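Local coordinates for protein homoprotocatechuate 2,3-dioxygenase (Brevibacterium fuscum, PDB 4Z6M) that cleaves the aromatic ring of homoprotocatechuate with dioxygen at an iron(II) centre, as an extradiol-type ring-cleaving dioxygenase, at residues 238-246 with 255-265. The protein carries 1 engineered substitution. Sequence-based numbering, arbitrary orientation. Where two conformers were deposited one is given.
Sequences SDRIERGPG and YLYILDPDNHR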
loop_
_atom_site.group_PDB
_atom_site.type_symbol
_atom_site.label_atom_id
_atom_site.label_comp_id
_atom_site.label_asym_id
_atom_site.label_seq_id
_atom_site.Cartn_x
_atom_site.Cartn_y
_atom_site.Cartn_z
ATOM N N SER A 238 15.895 16.986 -3.380
ATOM C CA SER A 238 14.495 17.345 -3.124
ATOM C C SER A 238 14.119 18.666 -3.786
ATOM O O SER A 238 12.935 18.934 -3.997
ATOM C CB SER A 238 14.174 17.393 -1.627
ATOM O OG SER A 238 15.000 18.333 -0.954
ATOM N N ASP A 239 15.119 19.480 -4.113
ATOM C CA ASP A 239 14.855 20.678 -4.885
ATOM C C ASP A 239 14.337 20.424 -6.287
ATOM O O ASP A 239 13.833 21.350 -6.927
ATOM C CB ASP A 239 16.064 21.617 -4.894
ATOM C CG ASP A 239 17.338 20.989 -5.430
ATOM O OD1 ASP A 239 17.581 19.782 -5.261
ATOM O OD2 ASP A 239 18.162 21.783 -5.953
ATOM N N ARG A 240 14.462 19.191 -6.767
ATOM C CA ARG A 240 13.934 18.813 -8.069
ATOM C C ARG A 240 12.547 18.174 -7.963
ATOM O O ARG A 240 11.970 17.798 -8.955
ATOM C CB ARG A 240 14.911 17.847 -8.761
ATOM C CG ARG A 240 16.367 18.311 -8.811
ATOM C CD ARG A 240 16.513 19.706 -9.401
ATOM N NE ARG A 240 16.230 19.709 -10.819
ATOM C CZ ARG A 240 16.122 20.809 -11.559
ATOM N NH1 ARG A 240 16.131 22.003 -10.981
ATOM N NH2 ARG A 240 15.922 20.715 -12.861
ATOM N N ILE A 241 12.006 18.110 -6.756
ATOM C CA ILE A 241 10.575 17.842 -6.563
ATOM C C ILE A 241 9.865 19.180 -6.662
ATOM O O ILE A 241 10.054 20.052 -5.816
ATOM C CB ILE A 241 10.293 17.214 -5.195
ATOM C CG1 ILE A 241 11.020 15.878 -5.028
ATOM C CG2 ILE A 241 8.792 17.057 -4.971
ATOM C CD1 ILE A 241 10.957 15.311 -3.637
ATOM N N GLU A 242 9.096 19.364 -7.727
ATOM C CA GLU A 242 8.499 20.676 -7.979
ATOM C C GLU A 242 7.222 20.857 -7.161
ATOM O O GLU A 242 6.996 21.929 -6.603
ATOM C CB GLU A 242 8.186 20.841 -9.474
ATOM C CG GLU A 242 7.746 22.254 -9.826
ATOM C CD GLU A 242 7.052 22.383 -11.159
ATOM O OE1 GLU A 242 6.451 21.415 -11.619
ATOM O OE2 GLU A 242 7.132 23.493 -11.744
ATOM N N ARG A 243 6.365 19.837 -7.149
ATOM C CA ARG A 243 5.013 19.983 -6.616
ATOM C C ARG A 243 4.480 18.607 -6.289
ATOM O O ARG A 243 4.543 17.697 -7.120
ATOM C CB ARG A 243 4.112 20.636 -7.657
ATOM C CG ARG A 243 2.643 20.708 -7.283
ATOM C CD ARG A 243 1.770 21.334 -8.356
ATOM N NE ARG A 243 0.397 20.986 -8.032
ATOM C CZ ARG A 243 -0.566 20.707 -8.904
ATOM N NH1 ARG A 243 -0.403 20.948 -10.194
ATOM N NH2 ARG A 243 -1.713 20.245 -8.454
ATOM N N GLY A 244 3.907 18.479 -5.105
ATOM C CA GLY A 244 3.282 17.232 -4.683
ATOM C C GLY A 244 4.079 16.572 -3.567
ATOM O O GLY A 244 4.944 17.196 -2.938
ATOM N N PRO A 245 3.774 15.308 -3.284
ATOM C CA PRO A 245 2.733 14.511 -3.912
ATOM C C PRO A 245 1.329 14.970 -3.489
ATOM O O PRO A 245 1.172 15.644 -2.481
ATOM C CB PRO A 245 3.026 13.106 -3.409
ATOM C CG PRO A 245 3.607 13.329 -2.065
ATOM C CD PRO A 245 4.396 14.606 -2.168
ATOM N N GLY A 246 0.333 14.641 -4.293
ATOM C CA GLY A 246 -1.036 14.990 -3.953
ATOM C C GLY A 246 -2.034 14.065 -4.590
ATOM O O GLY A 246 -1.696 13.110 -5.274
ATOM N N TYR A 255 -0.542 11.955 -7.603
ATOM C CA TYR A 255 0.414 12.586 -8.508
ATOM C C TYR A 255 1.642 13.137 -7.812
ATOM O O TYR A 255 1.660 13.366 -6.587
ATOM C CB TYR A 255 -0.276 13.732 -9.267
ATOM C CG TYR A 255 -0.510 14.977 -8.438
ATOM C CD1 TYR A 255 0.467 15.932 -8.299
ATOM C CD2 TYR A 255 -1.721 15.201 -7.773
ATOM C CE1 TYR A 255 0.282 17.070 -7.537
ATOM C CE2 TYR A 255 -1.921 16.340 -7.011
ATOM C CZ TYR A 255 -0.916 17.272 -6.878
ATOM O OH TYR A 255 -1.120 18.427 -6.152
ATOM N N LEU A 256 2.639 13.426 -8.654
ATOM C CA LEU A 256 3.880 14.067 -8.254
ATOM C C LEU A 256 4.468 14.738 -9.483
ATOM O O LEU A 256 4.403 14.152 -10.559
ATOM C CB LEU A 256 4.881 13.027 -7.737
ATOM C CG LEU A 256 6.263 13.541 -7.309
ATOM C CD1 LEU A 256 6.170 14.463 -6.107
ATOM C CD2 LEU A 256 7.198 12.380 -7.089
ATOM N N TYR A 257 5.033 15.942 -9.349
ATOM C CA TYR A 257 5.790 16.549 -10.447
ATOM C C TYR A 257 7.249 16.758 -10.046
ATOM O O TYR A 257 7.531 17.336 -8.998
ATOM C CB TYR A 257 5.197 17.900 -10.870
ATOM C CG TYR A 257 3.764 17.803 -11.339
ATOM C CD1 TYR A 257 3.431 17.490 -12.657
ATOM C CD2 TYR A 257 2.719 17.994 -10.430
ATOM C CE1 TYR A 257 2.113 17.412 -13.064
ATOM C CE2 TYR A 257 1.421 17.904 -10.828
ATOM C CZ TYR A 257 1.118 17.614 -12.139
ATOM O OH TYR A 257 -0.191 17.535 -12.481
ATOM N N ILE A 258 8.157 16.290 -10.900
ATOM C CA ILE A 258 9.573 16.420 -10.691
ATOM C C ILE A 258 10.205 17.031 -11.943
ATOM O O ILE A 258 9.589 17.068 -13.022
ATOM C CB ILE A 258 10.224 15.066 -10.306
ATOM C CG1 ILE A 258 10.069 14.053 -11.428
ATOM C CG2 ILE A 258 9.615 14.553 -8.997
ATOM C CD1 ILE A 258 10.630 12.686 -11.128
ATOM N N LEU A 259 11.443 17.477 -11.791
ATOM C CA LEU A 259 12.155 18.180 -12.869
ATOM C C LEU A 259 13.431 17.438 -13.256
ATOM O O LEU A 259 14.259 17.188 -12.410
ATOM C CB LEU A 259 12.502 19.615 -12.456
ATOM C CG LEU A 259 11.307 20.473 -12.059
ATOM C CD1 LEU A 259 11.803 21.763 -11.472
ATOM C CD2 LEU A 259 10.357 20.716 -13.216
ATOM N N ASP A 260 13.593 17.159 -14.543
ATOM C CA ASP A 260 14.818 16.509 -15.049
ATOM C C ASP A 260 15.965 17.532 -15.135
ATOM O O ASP A 260 15.763 18.712 -14.828
ATOM C CB ASP A 260 14.528 15.723 -16.342
ATOM C CG ASP A 260 14.756 16.512 -17.634
ATOM O OD1 ASP A 260 14.937 17.749 -17.590
ATOM O OD2 ASP A 260 14.752 15.853 -18.714
ATOM N N PRO A 261 17.162 17.093 -15.557
ATOM C CA PRO A 261 18.301 18.004 -15.525
ATOM C C PRO A 261 18.192 19.233 -16.432
ATOM O O PRO A 261 18.852 20.230 -16.158
ATOM C CB PRO A 261 19.480 17.091 -15.879
ATOM C CG PRO A 261 19.051 15.760 -15.325
ATOM C CD PRO A 261 17.594 15.691 -15.682
ATOM N N ASP A 262 17.383 19.138 -17.495
ATOM C CA ASP A 262 17.101 20.259 -18.391
ATOM C C ASP A 262 15.806 20.991 -18.038
ATOM O O ASP A 262 15.303 21.787 -18.835
ATOM C CB ASP A 262 17.038 19.765 -19.826
ATOM C CG ASP A 262 18.405 19.423 -20.365
ATOM O OD1 ASP A 262 19.242 20.323 -20.475
ATOM O OD2 ASP A 262 18.652 18.239 -20.609
ATOM N N ASN A 263 15.289 20.703 -16.843
ATOM C CA ASN A 263 14.025 21.262 -16.344
ATOM C C ASN A 263 12.777 20.718 -17.045
ATOM O O ASN A 263 11.678 21.203 -16.754
ATOM C CB ASN A 263 14.046 22.809 -16.337
ATOM C CG ASN A 263 15.242 23.369 -15.576
ATOM O OD1 ASN A 263 15.654 22.807 -14.562
ATOM N ND2 ASN A 263 15.795 24.489 -16.053
ATOM N N HIS A 264 12.900 19.712 -17.918
ATOM C CA HIS A 264 11.703 19.034 -18.430
ATOM C C HIS A 264 10.941 18.461 -17.228
ATOM O O HIS A 264 11.521 17.796 -16.376
ATOM C CB HIS A 264 11.993 17.915 -19.404
ATOM C CG HIS A 264 12.727 18.332 -20.632
ATOM N ND1 HIS A 264 12.310 19.355 -21.461
ATOM C CD2 HIS A 264 13.843 17.822 -21.189
ATOM C CE1 HIS A 264 13.149 19.446 -22.484
ATOM N NE2 HIS A 264 14.076 18.510 -22.346
ATOM N N ARG A 265 9.638 18.723 -17.176
ATOM C CA ARG A 265 8.786 18.260 -16.082
ATOM C C ARG A 265 8.212 16.896 -16.374
ATOM O O ARG A 265 7.659 16.643 -17.450
ATOM C CB ARG A 265 7.678 19.286 -15.887
ATOM C CG ARG A 265 6.690 18.971 -14.781
ATOM C CD ARG A 265 5.555 19.977 -14.724
ATOM N NE ARG A 265 5.967 21.311 -14.291
ATOM C CZ ARG A 265 6.093 22.390 -15.070
ATOM N NH1 ARG A 265 5.905 22.328 -16.382
ATOM N NH2 ARG A 265 6.411 23.554 -14.506
HETATM O O HOH W 1 16.972 17.038 -12.202
HETATM O O HOH W 2 15.143 24.561 -12.039
HETATM O O HOH W 3 -0.174 21.283 -5.258
#
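Asp260 O takes two N-H groups from opposite faces of its carbonyl plane: Arg240 NH2 at 2.8 Å, and Asn263 N, which closes the type I turn Asp260-Asn263. In the modelled conformer of Asn263, one of two, OD1 takes a nearly straight bond from the same Arg240 NH2 (2.7 Å) and is joined to Arg240 NH1 by a water; both acceptors of NH2 lie in the guanidinium plane. Bends at chi2 (-53°) and chi3 (-70°) fold the Arg240 chain back to this turn, laying one face of its guanidinium over Leu259 CB. Another water bridges Arg240 NE to Leu259 O. Glu242 and Arg265 meet side-on and nearly coplanar: Arg265 NE bonds Glu242 OE1 at 2.7 Å and Arg265 NH2 bonds Glu242 OE2 at 2.9 Å. Ser303 holds OE2 as well, and Trp304 makes a cation-pi contact with Arg265.

The strands that carry these groups form an antiparallel hairpin at the edge, within this chain, of the mixed sheet of the glyoxalase-like domain. Its classic bulge sets Glu242 and Arg243 against Tyr257, whose O accepts from Glu242 N (2.9 Å) and weakly from Arg243 N. A second shift of register precedes Gly246, which pairs with Tyr255 through two backbone bonds and lays its CA over that ring's face in a CH-pi contact. Arg243, extended, runs alongside Tyr257, its guanidinium face over CE2 and 28° from the ring plane. Arg243 NH2 reaches Tyr255 OH only weakly, Asp294 being that hydroxyl's stronger partner. The side chain of Tyr257 lies about 4 Å from the iron(II) ion and touches Glu267, a ligand of that iron, while on the other side of the hairpin Ile241 CG2 meets Leu256 CD1 at 3.9 Å.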